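Local coordinates for protein transcriptional regulator (LacI family) (Clostridium acetobutylicum ATCC 824, PDB 3G85) that probably acts as a DNA-binding transcription factor of the LacI family, recognising cis-regulatory DNA to control gene expression, at residues Pro51-Ile63 with Ile73-Leu85. Residues are numbered along the deposited sequence; the frame is centred on the assembly and turned at random.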
loop_
_atom_site.group_PDB
_atom_site.type_symbol
_atom_site.label_atom_id
_atom_site.label_comp_id
_atom_site.label_asym_id
_atom_site.label_seq_id
_atom_site.Cartn_x
_atom_site.Cartn_y
_atom_site.Cartn_z
ATOM N N PRO A 51 -2.424 -11.154 -14.223
ATOM C CA PRO A 51 -2.231 -9.744 -14.585
ATOM C C PRO A 51 -3.366 -9.345 -15.524
ATOM O O PRO A 51 -3.724 -10.122 -16.428
ATOM C CB PRO A 51 -0.894 -9.767 -15.345
ATOM C CG PRO A 51 -0.191 -10.997 -14.889
ATOM C CD PRO A 51 -1.310 -12.001 -14.712
ATOM N N TYR A 52 -3.970 -8.202 -15.290
ATOM C CA TYR A 52 -4.927 -7.651 -16.227
ATOM C C TYR A 52 -4.748 -6.149 -16.326
ATOM O O TYR A 52 -4.186 -5.509 -15.440
ATOM C CB TYR A 52 -6.348 -8.014 -15.788
ATOM C CG TYR A 52 -6.790 -7.302 -14.539
ATOM C CD1 TYR A 52 -6.462 -7.808 -13.277
ATOM C CD2 TYR A 52 -7.576 -6.140 -14.606
ATOM C CE1 TYR A 52 -6.872 -7.127 -12.111
ATOM C CE2 TYR A 52 -7.973 -5.467 -13.460
ATOM C CZ TYR A 52 -7.630 -5.977 -12.209
ATOM O OH TYR A 52 -8.038 -5.336 -11.035
ATOM N N LYS A 53 -5.229 -5.573 -17.421
ATOM C CA LYS A 53 -5.055 -4.154 -17.657
ATOM C C LYS A 53 -6.018 -3.342 -16.801
ATOM O O LYS A 53 -7.149 -3.744 -16.610
ATOM C CB LYS A 53 -5.259 -3.888 -19.160
ATOM C CG LYS A 53 -5.032 -2.485 -19.633
ATOM C CD LYS A 53 -5.110 -2.527 -21.188
ATOM C CE LYS A 53 -5.455 -1.181 -21.811
ATOM N NZ LYS A 53 -4.647 -0.056 -21.225
ATOM N N THR A 54 -5.553 -2.221 -16.255
ATOM C CA THR A 54 -6.407 -1.330 -15.461
ATOM C C THR A 54 -7.797 -1.183 -16.104
ATOM O O THR A 54 -7.899 -1.006 -17.315
ATOM C CB THR A 54 -5.773 0.078 -15.357
ATOM O OG1 THR A 54 -4.481 -0.032 -14.742
ATOM C CG2 THR A 54 -6.650 1.014 -14.537
ATOM N N ASP A 55 -8.850 -1.276 -15.296
ATOM C CA ASP A 55 -10.237 -1.140 -15.771
ATOM C C ASP A 55 -10.776 -2.300 -16.604
ATOM O O ASP A 55 -11.897 -2.213 -17.147
ATOM C CB ASP A 55 -10.453 0.204 -16.501
ATOM C CG ASP A 55 -10.384 1.403 -15.562
ATOM O OD1 ASP A 55 -10.644 1.269 -14.337
ATOM O OD2 ASP A 55 -10.071 2.501 -16.046
ATOM N N CYS A 56 -10.024 -3.398 -16.706
ATOM C CA CYS A 56 -10.482 -4.502 -17.521
ATOM C C CYS A 56 -10.875 -5.751 -16.725
ATOM O O CYS A 56 -11.032 -6.815 -17.301
ATOM C CB CYS A 56 -9.434 -4.860 -18.570
ATOM S SG CYS A 56 -9.093 -3.499 -19.717
ATOM N N LEU A 57 -11.080 -5.615 -15.421
ATOM C CA LEU A 57 -11.370 -6.793 -14.609
ATOM C C LEU A 57 -12.644 -7.443 -15.127
ATOM O O LEU A 57 -12.709 -8.663 -15.274
ATOM C CB LEU A 57 -11.523 -6.454 -13.125
ATOM C CG LEU A 57 -11.817 -7.679 -12.231
ATOM C CD1 LEU A 57 -10.717 -8.706 -12.310
ATOM C CD2 LEU A 57 -12.061 -7.229 -10.775
ATOM N N HIS A 58 -13.621 -6.607 -15.459
ATOM C CA HIS A 58 -14.914 -7.081 -15.955
ATOM C C HIS A 58 -14.860 -8.033 -17.157
ATOM O O HIS A 58 -15.755 -8.847 -17.319
ATOM C CB HIS A 58 -15.868 -5.891 -16.197
ATOM C CG HIS A 58 -15.529 -5.070 -17.396
ATOM N ND1 HIS A 58 -14.639 -4.016 -17.350
ATOM C CD2 HIS A 58 -15.966 -5.145 -18.675
ATOM C CE1 HIS A 58 -14.556 -3.468 -18.553
ATOM N NE2 HIS A 58 -15.342 -4.142 -19.378
ATOM N N LEU A 59 -13.787 -7.969 -17.964
ATOM C CA LEU A 59 -13.607 -8.825 -19.145
ATOM C C LEU A 59 -12.986 -10.178 -18.841
ATOM O O LEU A 59 -12.858 -11.015 -19.744
ATOM C CB LEU A 59 -12.707 -8.111 -20.174
ATOM C CG LEU A 59 -13.164 -6.715 -20.634
ATOM C CD1 LEU A 59 -12.112 -6.068 -21.525
ATOM C CD2 LEU A 59 -14.494 -6.826 -21.369
ATOM N N GLU A 60 -12.547 -10.380 -17.593
ATOM C CA GLU A 60 -11.815 -11.577 -17.222
ATOM C C GLU A 60 -12.747 -12.775 -17.112
ATOM O O GLU A 60 -13.713 -12.748 -16.349
ATOM C CB GLU A 60 -11.075 -11.369 -15.910
ATOM C CG GLU A 60 -9.844 -10.446 -16.046
ATOM C CD GLU A 60 -8.741 -11.084 -16.889
ATOM O OE1 GLU A 60 -8.578 -12.321 -16.824
ATOM O OE2 GLU A 60 -8.059 -10.357 -17.637
ATOM N N LYS A 61 -12.414 -13.823 -17.841
ATOM C CA LYS A 61 -13.236 -15.029 -17.877
ATOM C C LYS A 61 -13.202 -15.874 -16.598
ATOM O O LYS A 61 -14.179 -16.536 -16.273
ATOM C CB LYS A 61 -12.943 -15.841 -19.143
ATOM C CG LYS A 61 -13.762 -15.286 -20.353
ATOM C CD LYS A 61 -13.601 -16.140 -21.600
ATOM C CE LYS A 61 -14.518 -15.665 -22.737
ATOM N NZ LYS A 61 -14.056 -14.335 -23.274
ATOM N N GLY A 62 -12.100 -15.806 -15.860
ATOM C CA GLY A 62 -11.958 -16.508 -14.575
ATOM C C GLY A 62 -12.885 -16.037 -13.454
ATOM O O GLY A 62 -12.917 -16.652 -12.391
ATOM N N ILE A 63 -13.611 -14.940 -13.687
ATOM C CA ILE A 63 -14.685 -14.475 -12.781
ATOM C C ILE A 63 -16.096 -14.575 -13.399
ATOM O O ILE A 63 -17.069 -14.100 -12.806
ATOM C CB ILE A 63 -14.437 -13.024 -12.189
ATOM C CG1 ILE A 63 -14.486 -11.938 -13.272
ATOM C CG2 ILE A 63 -13.124 -12.979 -11.394
ATOM C CD1 ILE A 63 -14.758 -10.508 -12.752
ATOM N N ILE A 73 -8.981 -13.044 -5.473
ATOM C CA ILE A 73 -8.596 -11.911 -4.632
ATOM C C ILE A 73 -8.233 -10.825 -5.634
ATOM O O ILE A 73 -7.428 -11.091 -6.549
ATOM C CB ILE A 73 -7.309 -12.217 -3.828
ATOM C CG1 ILE A 73 -7.485 -13.461 -2.934
ATOM C CG2 ILE A 73 -6.936 -11.007 -2.998
ATOM C CD1 ILE A 73 -6.167 -14.126 -2.490
ATOM N N ILE A 74 -8.784 -9.621 -5.472
ATOM C CA ILE A 74 -8.440 -8.519 -6.375
ATOM C C ILE A 74 -7.512 -7.589 -5.658
ATOM O O ILE A 74 -7.921 -6.973 -4.678
ATOM C CB ILE A 74 -9.646 -7.697 -6.795
ATOM C CG1 ILE A 74 -10.873 -8.570 -7.084
ATOM C CG2 ILE A 74 -9.226 -6.769 -7.962
ATOM C CD1 ILE A 74 -10.700 -9.715 -8.088
ATOM N N ALA A 75 -6.270 -7.502 -6.138
ATOM C CA ALA A 75 -5.223 -6.729 -5.452
ATOM C C ALA A 75 -5.500 -5.219 -5.360
ATOM O O ALA A 75 -5.240 -4.604 -4.317
ATOM C CB ALA A 75 -3.868 -6.997 -6.095
ATOM N N ASN A 76 -6.007 -4.621 -6.451
ATOM C CA ASN A 76 -6.285 -3.185 -6.470
ATOM C C ASN A 76 -7.420 -2.872 -7.425
ATOM O O ASN A 76 -7.171 -2.480 -8.579
ATOM C CB ASN A 76 -5.003 -2.371 -6.855
ATOM C CG ASN A 76 -5.271 -0.859 -6.927
ATOM O OD1 ASN A 76 -5.918 -0.293 -6.035
ATOM N ND2 ASN A 76 -4.791 -0.208 -7.998
ATOM N N ILE A 77 -8.665 -3.085 -6.985
ATOM C CA ILE A 77 -9.791 -2.929 -7.892
ATOM C C ILE A 77 -10.002 -1.433 -8.203
ATOM O O ILE A 77 -9.859 -0.593 -7.311
ATOM C CB ILE A 77 -11.068 -3.608 -7.329
ATOM C CG1 ILE A 77 -12.122 -3.752 -8.444
ATOM C CG2 ILE A 77 -11.569 -2.878 -6.028
ATOM C CD1 ILE A 77 -13.117 -4.864 -8.217
ATOM N N SER A 78 -10.238 -1.107 -9.476
ATOM C CA SER A 78 -10.529 0.296 -9.875
ATOM C C SER A 78 -11.989 0.628 -9.574
ATOM O O SER A 78 -12.815 -0.279 -9.410
ATOM C CB SER A 78 -10.269 0.502 -11.374
ATOM O OG SER A 78 -11.232 -0.210 -12.151
ATOM N N ASN A 79 -12.316 1.918 -9.530
ATOM C CA ASN A 79 -13.700 2.350 -9.372
ATOM C C ASN A 79 -14.610 1.790 -10.462
ATOM O O ASN A 79 -15.685 1.276 -10.171
ATOM C CB ASN A 79 -13.780 3.880 -9.352
ATOM C CG ASN A 79 -13.105 4.455 -8.141
ATOM O OD1 ASN A 79 -13.026 3.793 -7.098
ATOM N ND2 ASN A 79 -12.543 5.649 -8.282
ATOM N N TYR A 80 -14.123 1.834 -11.699
ATOM C CA TYR A 80 -14.840 1.288 -12.831
ATOM C C TYR A 80 -15.139 -0.210 -12.636
ATOM O O TYR A 80 -16.289 -0.661 -12.764
ATOM C CB TYR A 80 -14.055 1.551 -14.119
ATOM C CG TYR A 80 -14.856 1.129 -15.315
ATOM C CD1 TYR A 80 -15.854 1.967 -15.833
ATOM C CD2 TYR A 80 -14.658 -0.110 -15.904
ATOM C CE1 TYR A 80 -16.617 1.585 -16.909
ATOM C CE2 TYR A 80 -15.435 -0.519 -16.991
ATOM C CZ TYR A 80 -16.415 0.346 -17.475
ATOM O OH TYR A 80 -17.198 -0.034 -18.531
ATOM N N ASP A 81 -14.108 -0.976 -12.282
ATOM C CA ASP A 81 -14.252 -2.421 -12.074
ATOM C C ASP A 81 -15.137 -2.770 -10.881
ATOM O O ASP A 81 -15.897 -3.745 -10.910
ATOM C CB ASP A 81 -12.873 -3.075 -11.980
ATOM C CG ASP A 81 -12.265 -3.298 -13.367
ATOM O OD1 ASP A 81 -13.065 -3.561 -14.311
ATOM O OD2 ASP A 81 -11.035 -3.204 -13.521
ATOM N N LEU A 82 -15.057 -1.926 -9.866
ATOM C CA LEU A 82 -15.823 -2.101 -8.639
ATOM C C LEU A 82 -17.308 -1.898 -8.886
ATOM O O LEU A 82 -18.127 -2.652 -8.371
ATOM C CB LEU A 82 -15.289 -1.186 -7.521
ATOM C CG LEU A 82 -15.956 -1.347 -6.142
ATOM C CD1 LEU A 82 -16.067 -2.783 -5.692
ATOM C CD2 LEU A 82 -15.218 -0.526 -5.081
ATOM N N GLU A 83 -17.649 -0.895 -9.692
ATOM C CA GLU A 83 -19.044 -0.693 -10.102
ATOM C C GLU A 83 -19.611 -1.938 -10.799
ATOM O O GLU A 83 -20.740 -2.342 -10.507
ATOM C CB GLU A 83 -19.206 0.562 -10.974
ATOM C CG GLU A 83 -20.505 0.558 -11.781
ATOM C CD GLU A 83 -21.035 1.918 -12.075
ATOM O OE1 GLU A 83 -20.372 2.913 -11.725
ATOM O OE2 GLU A 83 -22.136 1.990 -12.670
ATOM N N TYR A 84 -18.819 -2.558 -11.680
ATOM C CA TYR A 84 -19.208 -3.811 -12.312
ATOM C C TYR A 84 -19.419 -4.935 -11.290
ATOM O O TYR A 84 -20.411 -5.688 -11.373
ATOM C CB TYR A 84 -18.192 -4.268 -13.365
ATOM C CG TYR A 84 -18.479 -5.676 -13.839
ATOM C CD1 TYR A 84 -19.484 -5.920 -14.771
ATOM C CD2 TYR A 84 -17.763 -6.772 -13.332
ATOM C CE1 TYR A 84 -19.779 -7.222 -15.198
ATOM C CE2 TYR A 84 -18.043 -8.069 -13.742
ATOM C CZ TYR A 84 -19.061 -8.291 -14.678
ATOM O OH TYR A 84 -19.364 -9.578 -15.097
ATOM N N LEU A 85 -18.483 -5.073 -10.352
ATOM C CA LEU A 85 -18.639 -6.079 -9.296
ATOM C C LEU A 85 -19.853 -5.797 -8.402
ATOM O O LEU A 85 -20.557 -6.723 -7.999
ATOM C CB LEU A 85 -17.396 -6.179 -8.417
ATOM C CG LEU A 85 -16.164 -6.987 -8.798
ATOM C CD1 LEU A 85 -15.516 -7.430 -7.500
ATOM C CD2 LEU A 85 -16.451 -8.177 -9.656
HETATM O O HOH W 1 -5.959 -5.724 -9.107
HETATM O O HOH W 2 -9.638 -3.126 -11.476
#
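Asp81 turns its carboxylate into the 3-10 turn that starts at Leu57. Leu57 N donates to Asp81 OD2 at 3.1 Å from above the carboxylate plane (N-H...O 160°), while His58 N and ND1 make weak bonds to OD1. With CG between its own backbone N and carbonyl carbon (chi1 73°), the His58 ring turns its ND1 edge to Asp81 OD1. His58 CB lies over one face of Tyr84, a CH-pi contact 3.7 Å from the centroid; Tyr80 CE2 approaches the imidazole obliquely. Ser78 OG, at the N-cap of helix 79-87, accepts from Asp81 N at 3.0 Å and donates to Asp55 OD1 at 2.7 Å, nearly along the C-O axis. These bonds tie the type II turn Lys53-Cys56 after edge strand 46-52 to the loop after strand 71-74, both at C-terminal ends of a parallel sheet, as in the periplasmic-binding-protein-like fold of LacI regulators. Leu57 CD2 packs on Ile77 CD1 at 3.6 Å and meets Ile74 CD1 tip to tip. Farther in, Tyr52 OH bonds two waters: one accepts from Asn76 N, the other accepts from Ser78 N and donates to Asp81 OD2. The Asn76 side-chain amide is held by Arg99 and Asn139 at OD1 and by Asp21 at ND2.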